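Local coordinates for hypothetical protein Atu2327 (Agrobacterium tumefaciens, PDB 2O8I) that is of unknown function but probably decarboxylates 2-oxo-4-hydroxy-4-carboxy-5-ureidoimidazoline (OHCU) to (S)-allantoin in purine breakdown, at residues I21-A25 with A43-F48. Sequence-based numbering, arbitrary orientation.
Sequences IAERA and ALCAQF
Ile-21 and Ala-25, one helical turn apart, meet Leu-44, Gln-47 and Phe-48 in a mainly apolar seam. The two branches of Ile-21 divide the work: CG2 rests on the backbone, 3.6 Å from Leu-44 O, and also meets Leu-44 CB, while CD1 reaches along the partner helix to lie 3.7 Å from Phe-48 CA, at the edge of the Phe-48 ring. With CG1 beside its backbone N (chi1 -63°), Ile-21 spans a full turn, from Leu-44 to Phe-48. Leu-44 answers with CD2, which touches the methyl CB of Ala-25 at 3.7 Å and passes near CA of Ala-22.

Gln-47 contributes mostly carbon. With CG beside its own backbone N (chi1 -59°), it lays CG against the facing backbone, 3.5 Å from Ala-25 N, whose hydrogen bond goes to Ile-21 O within its own helix. A bend at chi2 turns the amide toward the aliphatic base of Arg-24, with NE2 3.3 Å from Arg-24 CB; amide and guanidinium planes are nearly perpendicular. The extended Arg-24 chain carries its guanidinium away to a salt bridge with Glu-55.

Segments 21-25 and 43-48 cross steeply, at 108° with axes 8.7 Å apart, joining helices 19-27 and 37-50 of this all-helical fold. Phe-15 packs on Ile-21, Leu-44 and Phe-48; helix 4-11 adds Phe-7 against Ala-25 and Phe-11 against Leu-44, and helix 139-161 covers Phe-48 through Thr-147, Val-150 and Glu-151.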
ATOM      1  N   ILE A  21     -11.252  -5.401 -11.897  1.00 37.56           N
ATOM      2  CA  ILE A  21     -10.308  -5.940 -12.905  1.00 37.33           C
ATOM      3  C   ILE A  21     -10.263  -7.466 -12.796  1.00 38.31           C
ATOM      4  O   ILE A  21     -10.379  -8.173 -13.814  1.00 38.38           O
ATOM      5  CB  ILE A  21      -8.882  -5.352 -12.782  1.00 37.08           C
ATOM      6  CG1 ILE A  21      -8.889  -3.849 -13.045  1.00 36.84           C
ATOM      7  CG2 ILE A  21      -7.923  -5.984 -13.772  1.00 35.68           C
ATOM      8  CD1 ILE A  21      -9.124  -3.496 -14.491  1.00 39.56           C
ATOM      9  N   ALA A  22     -10.161  -7.968 -11.555  1.00 38.79           N
ATOM     10  CA  ALA A  22     -10.006  -9.391 -11.294  1.00 38.78           C
ATOM     11  C   ALA A  22     -11.326 -10.113 -11.476  1.00 39.57           C
ATOM     12  O   ALA A  22     -11.309 -11.233 -11.964  1.00 40.89           O
ATOM     13  CB  ALA A  22      -9.434  -9.632  -9.904  1.00 37.62           C
ATOM     14  N   GLU A  23     -12.450  -9.500 -11.077  1.00 39.78           N
ATOM     15  CA  GLU A  23     -13.800 -10.068 -11.287  1.00 40.68           C
ATOM     16  C   GLU A  23     -14.033 -10.338 -12.783  1.00 40.35           C
ATOM     17  O   GLU A  23     -14.385 -11.454 -13.184  1.00 41.60           O
ATOM     18  CB  GLU A  23     -14.899  -9.095 -10.867  1.00 41.74           C
ATOM     19  CG  GLU A  23     -14.838  -8.519  -9.482  1.00 44.43           C
ATOM     20  CD  GLU A  23     -15.654  -9.327  -8.518  1.00 52.98           C
ATOM     21  OE1 GLU A  23     -16.399 -10.246  -8.995  1.00 56.54           O
ATOM     22  OE2 GLU A  23     -15.554  -9.064  -7.279  1.00 56.90           O
ATOM     23  N   ARG A  24     -13.834  -9.323 -13.616  1.00 39.01           N
ATOM     24  CA  ARG A  24     -14.055  -9.485 -15.039  1.00 38.18           C
ATOM     25  C   ARG A  24     -13.100 -10.475 -15.639  1.00 37.92           C
ATOM     26  O   ARG A  24     -13.510 -11.283 -16.485  1.00 39.58           O
ATOM     27  CB  ARG A  24     -13.909  -8.171 -15.767  1.00 38.20           C
ATOM     28  CG  ARG A  24     -14.960  -7.189 -15.366  1.00 38.14           C
ATOM     29  CD  ARG A  24     -14.801  -5.918 -16.163  1.00 38.72           C
ATOM     30  NE  ARG A  24     -15.713  -4.939 -15.605  1.00 38.16           N
ATOM     31  CZ  ARG A  24     -15.646  -3.638 -15.846  1.00 37.14           C
ATOM     32  NH1 ARG A  24     -14.673  -3.155 -16.621  1.00 35.16           N
ATOM     33  NH2 ARG A  24     -16.546  -2.827 -15.277  1.00 32.75           N
ATOM     34  N   ALA A  25     -11.826 -10.435 -15.233  1.00 36.87           N
ATOM     35  CA  ALA A  25     -10.870 -11.454 -15.721  1.00 34.67           C
ATOM     36  C   ALA A  25     -11.385 -12.855 -15.395  1.00 33.25           C
ATOM     37  O   ALA A  25     -11.169 -13.783 -16.182  1.00 32.41           O
ATOM     38  CB  ALA A  25      -9.496 -11.261 -15.143  1.00 33.27           C
ATOM     39  N   ALA A  43      -3.993 -11.440 -18.736  1.00 34.90           N
ATOM     40  CA  ALA A  43      -5.433 -11.521 -18.512  1.00 35.08           C
ATOM     41  C   ALA A  43      -5.941 -10.280 -17.803  1.00 35.53           C
ATOM     42  O   ALA A  43      -6.957  -9.708 -18.199  1.00 36.07           O
ATOM     43  CB  ALA A  43      -5.777 -12.762 -17.729  1.00 34.41           C
ATOM     44  N   LEU A  44      -5.214  -9.850 -16.774  1.00 36.02           N
ATOM     45  CA  LEU A  44      -5.562  -8.637 -16.037  1.00 36.36           C
ATOM     46  C   LEU A  44      -5.404  -7.357 -16.883  1.00 37.11           C
ATOM     47  O   LEU A  44      -6.331  -6.519 -16.905  1.00 38.01           O
ATOM     48  CB  LEU A  44      -4.787  -8.560 -14.717  1.00 35.68           C
ATOM     49  CG  LEU A  44      -5.050  -9.712 -13.730  1.00 36.01           C
ATOM     50  CD1 LEU A  44      -4.273  -9.476 -12.436  1.00 33.97           C
ATOM     51  CD2 LEU A  44      -6.562  -9.939 -13.412  1.00 32.70           C
ATOM     52  N   CYS A  45      -4.284  -7.210 -17.603  1.00 36.93           N
ATOM     53  CA  CYS A  45      -4.131  -6.077 -18.521  1.00 37.43           C
ATOM     54  C   CYS A  45      -5.253  -6.022 -19.547  1.00 38.22           C
ATOM     55  O   CYS A  45      -5.764  -4.933 -19.859  1.00 39.42           O
ATOM     56  CB  CYS A  45      -2.771  -6.072 -19.205  1.00 36.54           C
ATOM     57  SG  CYS A  45      -1.481  -5.717 -18.007  1.00 39.62           S
ATOM     58  N   ALA A  46      -5.650  -7.183 -20.064  1.00 38.43           N
ATOM     59  CA  ALA A  46      -6.738  -7.237 -21.014  1.00 38.82           C
ATOM     60  C   ALA A  46      -7.974  -6.538 -20.477  1.00 39.07           C
ATOM     61  O   ALA A  46      -8.574  -5.730 -21.186  1.00 39.95           O
ATOM     62  CB  ALA A  46      -7.057  -8.667 -21.430  1.00 38.75           C
ATOM     63  N   GLN A  47      -8.358  -6.817 -19.239  1.00 39.24           N
ATOM     64  CA  GLN A  47      -9.503  -6.116 -18.674  1.00 39.82           C
ATOM     65  C   GLN A  47      -9.225  -4.626 -18.435  1.00 40.93           C
ATOM     66  O   GLN A  47     -10.141  -3.792 -18.531  1.00 41.92           O
ATOM     67  CB  GLN A  47      -9.961  -6.751 -17.373  1.00 38.92           C
ATOM     68  CG  GLN A  47     -10.352  -8.178 -17.453  1.00 40.16           C
ATOM     69  CD  GLN A  47     -11.410  -8.441 -18.511  1.00 41.31           C
ATOM     70  OE1 GLN A  47     -11.312  -9.417 -19.232  1.00 40.08           O
ATOM     71  NE2 GLN A  47     -12.419  -7.570 -18.605  1.00 41.61           N
ATOM     72  N   PHE A  48      -7.989  -4.289 -18.089  1.00 41.39           N
ATOM     73  CA  PHE A  48      -7.654  -2.910 -17.792  1.00 42.57           C
ATOM     74  C   PHE A  48      -7.741  -2.116 -19.079  1.00 43.73           C
ATOM     75  O   PHE A  48      -8.154  -0.949 -19.083  1.00 44.01           O
ATOM     76  CB  PHE A  48      -6.228  -2.852 -17.247  1.00 42.34           C
ATOM     77  CG  PHE A  48      -5.712  -1.466 -16.963  1.00 41.57           C
ATOM     78  CD1 PHE A  48      -6.427  -0.578 -16.176  1.00 42.04           C
ATOM     79  CD2 PHE A  48      -4.470  -1.074 -17.443  1.00 40.90           C
ATOM     80  CE1 PHE A  48      -5.912   0.687 -15.883  1.00 41.62           C
ATOM     81  CE2 PHE A  48      -3.944   0.190 -17.158  1.00 40.36           C
ATOM     82  CZ  PHE A  48      -4.661   1.070 -16.378  1.00 40.61           C
TER